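Local coordinates for protein putative ferredoxin--NADP reductase (Plasmodium falciparum 3D7, PDB 2OK8) that probably transfers electrons between ferredoxin and NADP(H) through a bound FAD, and may serve the last step of isoprenoid precursor synthesis by the DOXP/MEP pathway, at residues Asn170-Phe175 / Tyr277-Tyr282; Thr212-Val217 / Thr268-Leu273; Cys99-Ser104 / Tyr135-Gly140. All blocks are in the same frame, centred on the assembly; numbering follows the deposited sequence.

Contacts 1 and 2 belong to the NADP(H)-binding half of the chain and contact 3 to the FAD-binding half; the centre of contact 3 lies about 31 Å from that of contact 1 and about 30 Å from that of contact 2. Contact 3 comes first in the sequence and closes before the others open; contact 2 is nested inside the loop that contact 1 closes. The two nested contacts have centres about 10 Å apart and share the five-stranded parallel sheet, where strands 173-178 and 211-217 are neighbours, while helix 267-275 is followed by strand 280-285. Contact 3 instead joins the edge strand 101-104 of the antiparallel FAD-domain sheet to helix 137-144. The three contacts thus sample both domains of the ferredoxin-NADP reductase architecture.

Contact 1: Asn170-Phe175 / Tyr277-Tyr282; sequences NTNFIF and YKCELY
Phe175 turns its ring edge toward the face of Tyr282 in an offset edge-to-face pair, planes at 83° and centroids 5.8 Å apart. The ring of Phe173 lies alongside the same tyrosine, its CD2 3.8 Å from Tyr282 CE1, so both phenylalanines of strand 173-178 lean on one tyrosine, which Phe160 and Phe188 also meet edge-to-face. Beyond the opposite face of the sheet, Ile174 sets CG2 3.7 Å from Leu281 CD1 and turns CG1 to Cys279 CB; its CG1 stands beside the backbone N (chi1 -55°), which leaves CG2 for the leucine. Three parallel-strand hydrogen bonds fix this register: Glu280 N to Asn172 O, Ile174 N to Glu280 O at 2.9 Å, and Tyr282 N to Ile174 O at 2.8 Å. At the strand entrance a water accepts from Asn172 N and gives a weak bond to Lys278 O. Farther out, the Tyr282 hydroxyl bonds Asn161 O, Glu280 OE1 bonds His312, and Tyr185 stacks on Phe175. The central strands are thus zipped by main-chain bonds between an aromatic cluster on one face and aliphatic groups on the other, and the buried phenol keeps its polar end paired while its ring serves the cluster.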
loop_
_atom_site.group_PDB
_atom_site.type_symbol
_atom_site.label_atom_id
_atom_site.label_comp_id
_atom_site.label_asym_id
_atom_site.label_seq_id
_atom_site.Cartn_x
_atom_site.Cartn_y
_atom_site.Cartn_z
ATOM N N ASN A 170 20.098 22.475 -25.835
ATOM C CA ASN A 170 19.099 23.544 -25.649
ATOM C C ASN A 170 17.680 23.078 -25.942
ATOM O O ASN A 170 16.976 23.680 -26.757
ATOM C CB ASN A 170 19.437 24.764 -26.502
ATOM C CG ASN A 170 20.721 25.406 -26.087
ATOM O OD1 ASN A 170 20.921 25.699 -24.911
ATOM N ND2 ASN A 170 21.617 25.617 -27.045
ATOM N N THR A 171 17.282 21.996 -25.283
ATOM C CA THR A 171 16.017 21.327 -25.570
ATOM C C THR A 171 14.854 22.233 -25.191
ATOM O O THR A 171 14.901 22.912 -24.155
ATOM C CB THR A 171 15.933 19.951 -24.862
ATOM O OG1 THR A 171 17.044 19.140 -25.275
ATOM C CG2 THR A 171 14.648 19.221 -25.222
ATOM N N ASN A 172 13.842 22.280 -26.058
ATOM C CA ASN A 172 12.623 23.011 -25.756
ATOM C C ASN A 172 11.699 22.119 -24.950
ATOM O O ASN A 172 11.662 20.898 -25.157
ATOM C CB ASN A 172 11.905 23.492 -27.022
ATOM C CG ASN A 172 12.748 24.417 -27.867
ATOM O OD1 ASN A 172 12.745 24.314 -29.096
ATOM N ND2 ASN A 172 13.466 25.331 -27.228
ATOM N N PHE A 173 10.953 22.740 -24.042
ATOM C CA PHE A 173 10.062 22.008 -23.147
ATOM C C PHE A 173 8.653 22.601 -23.062
ATOM O O PHE A 173 8.475 23.803 -23.007
ATOM C CB PHE A 173 10.658 21.972 -21.731
ATOM C CG PHE A 173 11.955 21.209 -21.625
ATOM C CD1 PHE A 173 13.173 21.892 -21.525
ATOM C CD2 PHE A 173 11.963 19.816 -21.615
ATOM C CE1 PHE A 173 14.370 21.197 -21.424
ATOM C CE2 PHE A 173 13.149 19.120 -21.514
ATOM C CZ PHE A 173 14.364 19.815 -21.406
ATOM N N ILE A 174 7.653 21.734 -23.035
ATOM C CA ILE A 174 6.362 22.097 -22.489
ATOM C C ILE A 174 6.206 21.372 -21.153
ATOM O O ILE A 174 6.348 20.160 -21.094
ATOM C CB ILE A 174 5.204 21.705 -23.405
ATOM C CG1 ILE A 174 5.390 22.283 -24.812
ATOM C CG2 ILE A 174 3.864 22.153 -22.789
ATOM C CD1 ILE A 174 4.456 21.633 -25.854
ATOM N N PHE A 175 5.922 22.120 -20.089
ATOM C CA PHE A 175 5.639 21.547 -18.789
ATOM C C PHE A 175 4.166 21.769 -18.449
ATOM O O PHE A 175 3.732 22.908 -18.303
ATOM C CB PHE A 175 6.473 22.222 -17.688
ATOM C CG PHE A 175 7.964 22.043 -17.811
ATOM C CD1 PHE A 175 8.825 22.989 -17.246
ATOM C CD2 PHE A 175 8.515 20.945 -18.457
ATOM C CE1 PHE A 175 10.211 22.847 -17.332
ATOM C CE2 PHE A 175 9.911 20.798 -18.554
ATOM C CZ PHE A 175 10.755 21.761 -17.990
ATOM N N TYR A 277 8.331 22.540 -33.378
ATOM C CA TYR A 277 9.596 22.794 -32.713
ATOM C C TYR A 277 10.125 21.573 -31.979
ATOM O O TYR A 277 11.228 21.599 -31.446
ATOM C CB TYR A 277 9.474 24.010 -31.785
ATOM C CG TYR A 277 9.372 25.280 -32.567
ATOM C CD1 TYR A 277 8.141 25.874 -32.814
ATOM C CD2 TYR A 277 10.509 25.871 -33.102
ATOM C CE1 TYR A 277 8.044 27.035 -33.550
ATOM C CE2 TYR A 277 10.425 27.031 -33.848
ATOM C CZ TYR A 277 9.189 27.605 -34.066
ATOM O OH TYR A 277 9.114 28.762 -34.800
ATOM N N LYS A 278 9.334 20.506 -31.964
ATOM C CA LYS A 278 9.720 19.217 -31.370
ATOM C C LYS A 278 10.104 19.289 -29.886
ATOM O O LYS A 278 11.128 18.735 -29.481
ATOM C CB LYS A 278 10.864 18.558 -32.154
ATOM C CG LYS A 278 10.788 18.662 -33.669
ATOM C CD LYS A 278 9.653 17.868 -34.267
ATOM C CE LYS A 278 9.699 17.974 -35.777
ATOM N NZ LYS A 278 8.369 17.720 -36.343
ATOM N N CYS A 279 9.288 19.981 -29.097
ATOM C CA CYS A 279 9.451 20.084 -27.645
ATOM C C CYS A 279 9.330 18.729 -26.974
ATOM O O CYS A 279 8.654 17.843 -27.491
ATOM C CB CYS A 279 8.360 20.996 -27.058
ATOM S SG CYS A 279 8.742 22.754 -27.253
ATOM N N GLU A 280 9.982 18.574 -25.824
ATOM C CA GLU A 280 9.649 17.485 -24.914
ATOM C C GLU A 280 8.467 17.948 -24.048
ATOM O O GLU A 280 8.489 19.037 -23.460
ATOM C CB GLU A 280 10.848 17.064 -24.047
ATOM C CG GLU A 280 12.105 16.603 -24.815
ATOM C CD GLU A 280 12.000 15.218 -25.459
ATOM O OE1 GLU A 280 11.408 14.292 -24.871
ATOM O OE2 GLU A 280 12.531 15.049 -26.573
ATOM N N LEU A 281 7.431 17.115 -24.001
ATOM C CA LEU A 281 6.229 17.422 -23.275
ATOM C C LEU A 281 6.161 16.624 -21.975
ATOM O O LEU A 281 6.158 15.383 -21.990
ATOM C CB LEU A 281 5.007 17.149 -24.155
ATOM C CG LEU A 281 3.592 17.158 -23.568
ATOM C CD1 LEU A 281 3.245 18.491 -22.924
ATOM C CD2 LEU A 281 2.601 16.854 -24.680
ATOM N N TYR A 282 6.106 17.359 -20.858
ATOM C CA TYR A 282 5.936 16.789 -19.522
ATOM C C TYR A 282 4.553 17.093 -18.947
ATOM O O TYR A 282 4.070 18.235 -19.013
ATOM C CB TYR A 282 7.013 17.330 -18.585
ATOM C CG TYR A 282 8.382 16.786 -18.884
ATOM C CD1 TYR A 282 9.109 17.227 -19.990
ATOM C CD2 TYR A 282 8.943 15.809 -18.066
ATOM C CE1 TYR A 282 10.353 16.693 -20.276
ATOM C CE2 TYR A 282 10.198 15.284 -18.327
ATOM C CZ TYR A 282 10.899 15.732 -19.428
ATOM O OH TYR A 282 12.140 15.202 -19.678
HETATM O O HOH W 1 13.875 20.415 -28.504
#

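Contact 2: Thr212-Val217 / Thr268-Leu273; sequences TIYYGV and TEFLNL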
loop_
_atom_site.group_PDB
_atom_site.type_symbol
_atom_site.label_atom_id
_atom_site.label_comp_id
_atom_site.label_asym_id
_atom_site.label_seq_id
_atom_site.Cartn_x
_atom_site.Cartn_y
_atom_site.Cartn_z
ATOM N N THR A 212 7.688 26.451 -21.972
ATOM C CA THR A 212 6.325 26.898 -21.805
ATOM C C THR A 212 5.666 26.061 -20.710
ATOM O O THR A 212 5.695 24.810 -20.757
ATOM C CB THR A 212 5.533 26.815 -23.127
ATOM O OG1 THR A 212 6.179 27.646 -24.091
ATOM C CG2 THR A 212 4.107 27.312 -22.944
ATOM N N ILE A 213 5.112 26.766 -19.714
ATOM C CA ILE A 213 4.468 26.135 -18.562
ATOM C C ILE A 213 2.979 26.448 -18.548
ATOM O O ILE A 213 2.582 27.609 -18.622
ATOM C CB ILE A 213 5.104 26.580 -17.223
ATOM C CG1 ILE A 213 6.628 26.392 -17.263
ATOM C CG2 ILE A 213 4.494 25.816 -16.069
ATOM C CD1 ILE A 213 7.368 26.693 -15.954
ATOM N N TYR A 214 2.165 25.396 -18.510
ATOM C CA TYR A 214 0.750 25.504 -18.232
ATOM C C TYR A 214 0.541 24.983 -16.830
ATOM O O TYR A 214 0.738 23.794 -16.584
ATOM C CB TYR A 214 -0.060 24.685 -19.227
ATOM C CG TYR A 214 0.137 25.149 -20.649
ATOM C CD1 TYR A 214 1.162 24.632 -21.431
ATOM C CD2 TYR A 214 -0.700 26.116 -21.211
ATOM C CE1 TYR A 214 1.353 25.069 -22.738
ATOM C CE2 TYR A 214 -0.516 26.557 -22.522
ATOM C CZ TYR A 214 0.501 26.030 -23.278
ATOM O OH TYR A 214 0.687 26.465 -24.586
ATOM N N TYR A 215 0.150 25.881 -15.921
ATOM C CA TYR A 215 -0.034 25.555 -14.510
ATOM C C TYR A 215 -1.444 25.881 -13.985
ATOM O O TYR A 215 -1.828 27.048 -13.849
ATOM C CB TYR A 215 1.058 26.237 -13.668
ATOM C CG TYR A 215 1.117 25.826 -12.201
ATOM C CD1 TYR A 215 0.660 24.565 -11.760
ATOM C CD2 TYR A 215 1.665 26.691 -11.258
ATOM C CE1 TYR A 215 0.728 24.215 -10.404
ATOM C CE2 TYR A 215 1.742 26.351 -9.930
ATOM C CZ TYR A 215 1.272 25.129 -9.499
ATOM O OH TYR A 215 1.380 24.858 -8.157
ATOM N N GLY A 216 -2.186 24.826 -13.664
ATOM C CA GLY A 216 -3.556 24.917 -13.215
ATOM C C GLY A 216 -3.680 24.758 -11.717
ATOM O O GLY A 216 -3.248 23.756 -11.148
ATOM N N VAL A 217 -4.265 25.773 -11.083
ATOM C CA VAL A 217 -4.533 25.773 -9.636
ATOM C C VAL A 217 -5.936 26.344 -9.330
ATOM O O VAL A 217 -6.604 26.859 -10.230
ATOM C CB VAL A 217 -3.406 26.496 -8.821
ATOM C CG1 VAL A 217 -2.117 25.692 -8.862
ATOM C CG2 VAL A 217 -3.153 27.885 -9.310
ATOM N N THR A 268 -2.457 26.948 -31.010
ATOM C CA THR A 268 -1.484 27.302 -32.021
ATOM C C THR A 268 -0.105 27.385 -31.405
ATOM O O THR A 268 0.844 26.834 -31.960
ATOM C CB THR A 268 -1.885 28.604 -32.749
ATOM O OG1 THR A 268 -3.139 28.381 -33.403
ATOM C CG2 THR A 268 -0.858 28.990 -33.810
ATOM N N GLU A 269 0.000 28.049 -30.250
ATOM C CA GLU A 269 1.218 28.006 -29.444
ATOM C C GLU A 269 1.606 26.562 -29.077
ATOM O O GLU A 269 2.654 26.069 -29.466
ATOM C CB GLU A 269 1.065 28.872 -28.190
ATOM C CG GLU A 269 2.294 28.895 -27.253
ATOM C CD GLU A 269 1.957 29.330 -25.804
ATOM O OE1 GLU A 269 0.999 28.797 -25.214
ATOM O OE2 GLU A 269 2.667 30.200 -25.245
ATOM N N PHE A 270 0.741 25.881 -28.352
ATOM C CA PHE A 270 1.035 24.554 -27.854
ATOM C C PHE A 270 1.396 23.524 -28.950
ATOM O O PHE A 270 2.271 22.677 -28.760
ATOM C CB PHE A 270 -0.165 24.076 -27.044
ATOM C CG PHE A 270 -0.043 22.672 -26.543
ATOM C CD1 PHE A 270 0.568 22.405 -25.316
ATOM C CD2 PHE A 270 -0.564 21.614 -27.281
ATOM C CE1 PHE A 270 0.676 21.099 -24.856
ATOM C CE2 PHE A 270 -0.475 20.306 -26.815
ATOM C CZ PHE A 270 0.152 20.051 -25.600
ATOM N N LEU A 271 0.713 23.588 -30.087
ATOM C CA LEU A 271 0.834 22.540 -31.079
ATOM C C LEU A 271 2.008 22.778 -31.991
ATOM O O LEU A 271 2.588 21.816 -32.477
ATOM C CB LEU A 271 -0.460 22.349 -31.869
ATOM C CG LEU A 271 -1.683 21.756 -31.170
ATOM C CD1 LEU A 271 -2.964 22.054 -31.969
ATOM C CD2 LEU A 271 -1.535 20.247 -30.946
ATOM N N ASN A 272 2.362 24.037 -32.240
ATOM C CA ASN A 272 3.653 24.326 -32.875
ATOM C C ASN A 272 4.847 23.966 -32.008
ATOM O O ASN A 272 5.862 23.495 -32.509
ATOM C CB ASN A 272 3.774 25.778 -33.298
ATOM C CG ASN A 272 3.136 26.029 -34.625
ATOM O OD1 ASN A 272 3.786 25.941 -35.670
ATOM N ND2 ASN A 272 1.841 26.295 -34.605
ATOM N N LEU A 273 4.728 24.197 -30.709
ATOM C CA LEU A 273 5.783 23.807 -29.803
ATOM C C LEU A 273 6.029 22.308 -29.911
ATOM O O LEU A 273 7.168 21.890 -30.084
ATOM C CB LEU A 273 5.482 24.243 -28.372
ATOM C CG LEU A 273 5.690 25.747 -28.156
ATOM C CD1 LEU A 273 5.118 26.188 -26.809
ATOM C CD2 LEU A 273 7.145 26.121 -28.273
HETATM O O HOH W 2 5.179 29.788 -25.694
#
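Glu269 and Tyr214 meet because the glutamate swings CG anti to its own backbone N (chi1 180°) and stays extended to the carboxylate, while the tyrosine keeps CG beside its backbone N (chi1 -61°) and sends its phenol out from the strand to meet it. The two side chains approach from opposite directions, with the carboxylate plane nearly perpendicular to the ring, and the Tyr214 hydroxyl donates to OE1 of Glu269. The modelled separation is very short, so its exact length is doubtful. The other carboxylate oxygen, Glu269 OE2, takes a hydrogen bond from a water at 2.6 Å; that water also lies 2.9 Å from Thr212 OG1, bridging strand and helix a second time. His243 of the neighbouring strand 240-246 bonds OE2 as well, and its ring meets that of Tyr214, so OE2 is held by both the water and the histidine. Phe270, one residue along the helix, points its ring edge at the face of Tyr214 in an offset edge-to-face pair, planes at 72°, with CD1 3.8 Å from Tyr214 CE1. Near the start of the strand, Leu273 CD1 packs against the Thr212 side chain, 3.8 Å from its CB. Ile174 of the next strand touches both Tyr214 and Leu273, while Val293 and Leu297 of helix 288-300 pack on Phe270. Helix 267-275 thereby rests on the parallel sheet through Glu269, Phe270 and Leu273, the alpha/beta layering of the nucleotide-binding domain in this reductase family; Val217, at the strand's far end, probably belongs to the NADP(+) site.

Contact 3: Cys99-Ser104 / Tyr135-Gly140; sequences CARLYS and YGYCSG. With FAD (flavin-adenine dinucleotide), chain F.
O1P of the FAD pyrophosphate is gripped from both segments: Arg101 NE and Cys138 N each donate to it at 2.8 Å, the amide nearly straight at 170° and the guanidinium more bent at 149°. Arg101 NH2 adds a weak bond to O1A on the second phosphorus. The start of helix 137-144 supplies further bonds to the pyrophosphate, since Tyr137 N binds O2A while Ser139 gives both its N and, at 2.6 Å, its OG to O2P. Gly136 holds the N-cap position with its carbonyl carbon close against O2P, and Ser139 OG also bonds His121 N. Arg101 CG, set beside the backbone N (chi1 -47°), comes 3.3 Å from Cys138 CB; the bend at chi2 then turns the rest of the chain toward the phosphates and carries the guanidinium across the Tyr137 side chain. Tyr137 CD2 lies over one guanidinium face, while NH2 sits at the tyrosine ring's edge. Farther along the strand, Tyr103 OH and the ribityl O3' are hydrogen-bonded at 2.9 Å, and the Cys138 sulfur lies obliquely beside the phenol ring. Leu102 O accepts from O2', and Ser104 N donates to the flavin O4 at 3.2 Å. The strand therefore follows the cofactor from the phosphates at Arg101 to the flavin at Ser104, and the helix N-terminus receives the pyrophosphate. Cys99, two residues before Arg101, forms a disulfide with Cys99 of the second subunit, which places the dimer link next to this site. Arginine charge and the backbone N-H groups of the helix's first turn would together probably offset the pyrophosphate's negative charge.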
loop_
_atom_site.group_PDB
_atom_site.type_symbol
_atom_site.label_atom_id
_atom_site.label_comp_id
_atom_site.label_asym_id
_atom_site.label_seq_id
_atom_site.Cartn_x
_atom_site.Cartn_y
_atom_site.Cartn_z
ATOM N N CYS A 99 3.386 1.605 1.276
ATOM C CA CYS A 99 3.183 2.313 2.535
ATOM C C CYS A 99 3.838 3.703 2.529
ATOM O O CYS A 99 3.383 4.609 3.219
ATOM C CB CYS A 99 3.651 1.501 3.736
ATOM S SG CYS A 99 3.282 2.396 5.228
ATOM N N ALA A 100 4.915 3.849 1.765
ATOM C CA ALA A 100 5.568 5.134 1.586
ATOM C C ALA A 100 4.762 5.953 0.588
ATOM O O ALA A 100 4.501 5.492 -0.537
ATOM C CB ALA A 100 6.994 4.952 1.079
ATOM N N ARG A 101 4.364 7.161 0.983
ATOM C CA ARG A 101 3.782 8.066 0.008
ATOM C C ARG A 101 4.898 8.749 -0.772
ATOM O O ARG A 101 5.908 9.137 -0.198
ATOM C CB ARG A 101 2.821 9.070 0.658
ATOM C CG ARG A 101 1.831 8.459 1.631
ATOM C CD ARG A 101 0.905 7.499 0.982
ATOM N NE ARG A 101 -0.285 7.229 1.789
ATOM C CZ ARG A 101 -0.559 6.085 2.409
ATOM N NH1 ARG A 101 0.280 5.060 2.369
ATOM N NH2 ARG A 101 -1.689 5.972 3.085
ATOM N N LEU A 102 4.712 8.859 -2.086
ATOM C CA LEU A 102 5.675 9.497 -2.986
ATOM C C LEU A 102 5.445 11.016 -3.074
ATOM O O LEU A 102 4.307 11.475 -3.118
ATOM C CB LEU A 102 5.579 8.873 -4.383
ATOM C CG LEU A 102 5.910 7.373 -4.537
ATOM C CD1 LEU A 102 5.935 6.974 -5.989
ATOM C CD2 LEU A 102 7.237 7.017 -3.884
ATOM N N TYR A 103 6.535 11.781 -3.071
ATOM C CA TYR A 103 6.499 13.237 -3.197
ATOM C C TYR A 103 7.581 13.646 -4.157
ATOM O O TYR A 103 8.711 13.220 -4.020
ATOM C CB TYR A 103 6.652 13.924 -1.820
ATOM C CG TYR A 103 5.490 13.531 -0.940
ATOM C CD1 TYR A 103 5.611 12.498 -0.007
ATOM C CD2 TYR A 103 4.235 14.107 -1.122
ATOM C CE1 TYR A 103 4.521 12.084 0.763
ATOM C CE2 TYR A 103 3.146 13.690 -0.365
ATOM C CZ TYR A 103 3.299 12.679 0.579
ATOM O OH TYR A 103 2.211 12.267 1.337
ATOM N N SER A 104 7.230 14.434 -5.159
ATOM C CA SER A 104 8.244 14.987 -6.041
ATOM C C SER A 104 9.219 15.888 -5.293
ATOM O O SER A 104 8.837 16.712 -4.454
ATOM C CB SER A 104 7.604 15.744 -7.198
ATOM O OG SER A 104 6.799 14.863 -7.960
ATOM N N TYR A 135 -7.919 13.510 8.410
ATOM C CA TYR A 135 -6.806 13.660 7.476
ATOM C C TYR A 135 -6.425 12.347 6.795
ATOM O O TYR A 135 -6.682 11.274 7.334
ATOM C CB TYR A 135 -5.593 14.244 8.202
ATOM C CG TYR A 135 -5.833 15.626 8.754
ATOM C CD1 TYR A 135 -6.427 15.813 10.012
ATOM C CD2 TYR A 135 -5.488 16.748 8.019
ATOM C CE1 TYR A 135 -6.652 17.087 10.514
ATOM C CE2 TYR A 135 -5.716 18.022 8.508
ATOM C CZ TYR A 135 -6.290 18.190 9.750
ATOM O OH TYR A 135 -6.498 19.470 10.214
ATOM N N GLY A 136 -5.822 12.443 5.605
ATOM C CA GLY A 136 -5.178 11.309 4.956
ATOM C C GLY A 136 -4.080 10.804 5.867
ATOM O O GLY A 136 -3.667 11.504 6.791
ATOM N N TYR A 137 -3.614 9.582 5.625
ATOM C CA TYR A 137 -2.626 8.966 6.499
ATOM C C TYR A 137 -1.321 9.754 6.576
ATOM O O TYR A 137 -0.859 10.110 7.668
ATOM C CB TYR A 137 -2.385 7.499 6.091
ATOM C CG TYR A 137 -1.424 6.725 6.971
ATOM C CD1 TYR A 137 -1.627 6.602 8.355
ATOM C CD2 TYR A 137 -0.325 6.087 6.413
ATOM C CE1 TYR A 137 -0.718 5.870 9.166
ATOM C CE2 TYR A 137 0.568 5.350 7.198
ATOM C CZ TYR A 137 0.370 5.239 8.558
ATOM O OH TYR A 137 1.293 4.512 9.281
ATOM N N CYS A 138 -0.713 10.032 5.427
ATOM C CA CYS A 138 0.533 10.807 5.431
ATOM C C CYS A 138 0.269 12.298 5.718
ATOM O O CYS A 138 1.011 12.926 6.465
ATOM C CB CYS A 138 1.304 10.618 4.124
ATOM S SG CYS A 138 3.026 11.136 4.239
ATOM N N SER A 139 -0.810 12.838 5.143
ATOM C CA SER A 139 -1.283 14.202 5.424
ATOM C C SER A 139 -1.371 14.548 6.920
ATOM O O SER A 139 -0.851 15.573 7.340
ATOM C CB SER A 139 -2.642 14.443 4.764
ATOM O OG SER A 139 -2.552 14.305 3.356
ATOM N N GLY A 140 -2.027 13.699 7.712
ATOM C CA GLY A 140 -2.114 13.903 9.155
ATOM C C GLY A 140 -0.777 13.886 9.850
ATOM O O GLY A 140 -0.551 14.624 10.807
HETATM P PA FAD F . -4.565 8.595 1.992
HETATM O O1A FAD F . -3.718 7.593 1.243
HETATM O O2A FAD F . -4.812 8.263 3.440
HETATM O O5B FAD F . -5.915 8.726 1.166
HETATM C C5B FAD F . -5.881 9.068 -0.205
HETATM C C4B FAD F . -6.975 10.087 -0.464
HETATM O O4B FAD F . -8.210 9.518 -0.051
HETATM C C3B FAD F . -6.740 11.351 0.367
HETATM O O3B FAD F . -7.144 12.494 -0.356
HETATM C C2B FAD F . -7.652 11.181 1.562
HETATM O O2B FAD F . -8.101 12.405 2.112
HETATM C C1B FAD F . -8.776 10.325 0.974
HETATM N N9A FAD F . -9.407 9.500 2.012
HETATM C C8A FAD F . -8.792 8.672 2.921
HETATM N N7A FAD F . -9.745 8.112 3.691
HETATM C C5A FAD F . -10.952 8.577 3.290
HETATM C C6A FAD F . -12.242 8.324 3.735
HETATM N N6A FAD F . -12.474 7.135 4.276
HETATM N N1A FAD F . -13.293 8.977 3.119
HETATM C C2A FAD F . -13.080 9.851 2.062
HETATM N N3A FAD F . -11.794 10.086 1.622
HETATM C C4A FAD F . -10.754 9.454 2.231
HETATM N N1 FAD F . 1.415 14.622 -3.238
HETATM C C2 FAD F . 1.849 15.888 -2.899
HETATM O O2 FAD F . 1.254 16.551 -2.055
HETATM N N3 FAD F . 2.964 16.409 -3.498
HETATM C C4 FAD F . 3.664 15.714 -4.454
HETATM O O4 FAD F . 4.661 16.253 -4.961
HETATM C C4X FAD F . 3.236 14.440 -4.809
HETATM N N5 FAD F . 3.903 13.691 -5.767
HETATM C C5X FAD F . 3.474 12.421 -6.109
HETATM C C6 FAD F . 4.166 11.702 -7.089
HETATM C C7 FAD F . 3.719 10.422 -7.435
HETATM C C7M FAD F . 4.481 9.641 -8.475
HETATM C C8 FAD F . 2.594 9.861 -6.805
HETATM C C8M FAD F . 2.125 8.481 -7.173
HETATM C C9 FAD F . 1.904 10.589 -5.834
HETATM C C9A FAD F . 2.350 11.875 -5.481
HETATM N N10 FAD F . 1.678 12.626 -4.523
HETATM C C10 FAD F . 2.106 13.899 -4.192
HETATM C "C1'" FAD F . 0.483 12.085 -3.817
HETATM C "C2'" FAD F . 0.887 11.833 -2.368
HETATM O "O2'" FAD F . 1.519 10.574 -2.372
HETATM C "C3'" FAD F . -0.328 11.967 -1.427
HETATM O "O3'" FAD F . -0.194 12.670 -0.172
HETATM C "C4'" FAD F . -0.840 10.603 -1.136
HETATM O "O4'" FAD F . -0.939 9.927 -2.373
HETATM C "C5'" FAD F . -2.163 10.822 -0.395
HETATM O "O5'" FAD F . -1.707 10.984 0.919
HETATM P P FAD F . -2.419 10.496 2.269
HETATM O O1P FAD F . -1.628 9.372 2.880
HETATM O O2P FAD F . -2.351 11.707 3.151
HETATM O O3P FAD F . -3.931 10.086 1.888
#